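Local coordinates for Low molecular weight phosphotyrosine phosphatase family protein (Streptococcus pyogenes, PDB 5GOT), which probably hydrolyses phosphotyrosine in proteins, as a low molecular weight protein tyrosine phosphatase, at residues Ser24-Asp29 / Asp135-Leu140. Sequence-based numbering, arbitrary orientation.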
loop_
_atom_site.group_PDB
_atom_site.type_symbol
_atom_site.label_atom_id
_atom_site.label_comp_id
_atom_site.label_asym_id
_atom_site.label_seq_id
_atom_site.Cartn_x
_atom_site.Cartn_y
_atom_site.Cartn_z
ATOM N N SER A 24 -9.297 -6.473 -0.110
ATOM C CA SER A 24 -10.072 -7.600 -0.596
ATOM C C SER A 24 -9.840 -8.869 0.210
ATOM O O SER A 24 -10.578 -9.841 0.016
ATOM C CB SER A 24 -9.760 -7.864 -2.078
ATOM O OG SER A 24 -8.558 -8.608 -2.249
ATOM N N ILE A 25 -8.844 -8.899 1.097
ATOM C CA ILE A 25 -8.527 -10.108 1.844
ATOM C C ILE A 25 -8.693 -9.940 3.348
ATOM O O ILE A 25 -8.512 -10.907 4.084
ATOM C CB ILE A 25 -7.113 -10.633 1.516
ATOM C CG1 ILE A 25 -6.033 -9.628 1.917
ATOM C CG2 ILE A 25 -6.998 -10.998 0.035
ATOM C CD1 ILE A 25 -4.635 -10.238 1.953
ATOM N N VAL A 26 -9.060 -8.754 3.830
ATOM C CA VAL A 26 -9.294 -8.558 5.257
ATOM C C VAL A 26 -10.362 -7.484 5.443
ATOM O O VAL A 26 -10.446 -6.527 4.667
ATOM C CB VAL A 26 -7.975 -8.213 5.993
ATOM C CG1 VAL A 26 -7.370 -6.931 5.468
ATOM C CG2 VAL A 26 -8.211 -8.103 7.473
ATOM N N SER A 27 -11.183 -7.655 6.483
ATOM C CA SER A 27 -12.377 -6.839 6.682
ATOM C C SER A 27 -12.038 -5.476 7.260
ATOM O O SER A 27 -11.165 -5.345 8.122
ATOM C CB SER A 27 -13.369 -7.529 7.622
ATOM O OG SER A 27 -13.974 -8.659 7.016
ATOM N N SER A 28 -12.772 -4.464 6.786
ATOM C CA SER A 28 -12.723 -3.112 7.330
ATOM C C SER A 28 -12.907 -3.070 8.848
ATOM O O SER A 28 -12.500 -2.096 9.490
ATOM C CB SER A 28 -13.798 -2.278 6.627
ATOM O OG SER A 28 -14.051 -1.069 7.310
ATOM N N ASP A 29 -13.493 -4.112 9.438
ATOM C CA ASP A 29 -13.753 -4.133 10.871
ATOM C C ASP A 29 -12.527 -4.515 11.685
ATOM O O ASP A 29 -12.476 -4.214 12.884
ATOM C CB ASP A 29 -14.901 -5.101 11.180
ATOM C CG ASP A 29 -16.224 -4.670 10.546
ATOM O OD1 ASP A 29 -16.558 -3.469 10.614
ATOM O OD2 ASP A 29 -16.928 -5.535 9.977
ATOM N N ASP A 135 1.386 -12.086 2.824
ATOM C CA ASP A 135 2.416 -12.144 3.850
ATOM C C ASP A 135 2.155 -11.139 4.960
ATOM O O ASP A 135 2.322 -11.465 6.139
ATOM C CB ASP A 135 3.788 -11.922 3.230
ATOM C CG ASP A 135 4.219 -13.089 2.360
ATOM O OD1 ASP A 135 3.483 -14.109 2.305
ATOM O OD2 ASP A 135 5.300 -12.992 1.748
ATOM N N TRP A 136 1.742 -9.914 4.609
ATOM C CA TRP A 136 1.424 -8.929 5.641
ATOM C C TRP A 136 0.264 -9.391 6.511
ATOM O O TRP A 136 0.264 -9.165 7.726
ATOM C CB TRP A 136 1.131 -7.560 5.018
ATOM C CG TRP A 136 2.411 -6.878 4.665
ATOM C CD1 TRP A 136 2.891 -6.608 3.408
ATOM C CD2 TRP A 136 3.423 -6.454 5.581
ATOM N NE1 TRP A 136 4.135 -6.024 3.494
ATOM C CE2 TRP A 136 4.479 -5.916 4.820
ATOM C CE3 TRP A 136 3.538 -6.475 6.978
ATOM C CZ2 TRP A 136 5.631 -5.400 5.407
ATOM C CZ3 TRP A 136 4.679 -5.955 7.558
ATOM C CH2 TRP A 136 5.711 -5.427 6.779
ATOM N N LEU A 137 -0.714 -10.075 5.918
ATOM C CA LEU A 137 -1.818 -10.610 6.707
ATOM C C LEU A 137 -1.314 -11.589 7.761
ATOM O O LEU A 137 -1.687 -11.503 8.937
ATOM C CB LEU A 137 -2.825 -11.288 5.781
ATOM C CG LEU A 137 -4.180 -11.648 6.385
ATOM C CD1 LEU A 137 -5.053 -10.409 6.492
ATOM C CD2 LEU A 137 -4.857 -12.757 5.555
ATOM N N SER A 138 -0.460 -12.533 7.354
ATOM C CA SER A 138 0.057 -13.517 8.294
ATOM C C SER A 138 0.959 -12.863 9.328
ATOM O O SER A 138 1.090 -13.360 10.450
ATOM C CB SER A 138 0.817 -14.607 7.549
ATOM O OG SER A 138 2.115 -14.148 7.238
ATOM N N ARG A 139 1.570 -11.741 8.970
ATOM C CA ARG A 139 2.428 -11.034 9.903
ATOM C C ARG A 139 1.618 -10.230 10.917
ATOM O O ARG A 139 1.962 -10.193 12.106
ATOM C CB ARG A 139 3.370 -10.133 9.112
ATOM C CG ARG A 139 4.480 -9.564 9.909
ATOM C CD ARG A 139 5.830 -10.111 9.464
ATOM N NE ARG A 139 6.841 -9.284 10.105
ATOM C CZ ARG A 139 7.644 -8.444 9.465
ATOM N NH1 ARG A 139 7.608 -8.365 8.138
ATOM N NH2 ARG A 139 8.505 -7.705 10.160
ATOM N N LEU A 140 0.533 -9.600 10.473
ATOM C CA LEU A 140 -0.204 -8.649 11.297
ATOM C C LEU A 140 -1.389 -9.256 12.040
ATOM O O LEU A 140 -1.810 -8.692 13.053
ATOM C CB LEU A 140 -0.701 -7.485 10.429
ATOM C CG LEU A 140 0.435 -6.691 9.788
ATOM C CD1 LEU A 140 -0.110 -5.711 8.774
ATOM C CD2 LEU A 140 1.207 -5.963 10.874
#
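Leu137 lays its CD1 methyl against the side of Val26, with CD1 3.7 Å from Val26 CB and 4.0 Å from Val26 CG2. Contact with CB and with the methyl CG2 places CD1 beside the valine's branch point, and the leucine and valine side chains run alongside one another, pointing opposite ways. In the leucine, CG lies anti to the backbone N (chi1 -168°), and chi2 of 77° then sets the CD1 branch. The same methyl also lies near the loop backbone, Leu137 CD1 being 4.2 Å from the carbonyl oxygen Ile25 O. Ile25 adds a looser touch at the foot of the leucine, its CD1 standing 4.4 Å from Leu137 CB. The closest pair of CA atoms, Val26 and Leu137, is 7.9 Å apart, so the gap is bridged mainly by side chains, together with that one loop carbonyl. The contact joins the loop between helix 14-23 and strand 31-37 to the late turns of helix 122-140. Ile25 also rests on Cys133 and Gln134 of that helix, while Val26 reaches Met31 and Ile33, so the loop packs between the helix and edge strand 31-37; Trp136 and Leu140 bring the helix onto inner strands 81-84 and 2-8. With about 125 Å² buried in total and all the touching side chains aliphatic, the attraction between the two segments is probably modest, coming from dispersion and the exclusion of water, without directional polar bonds between them.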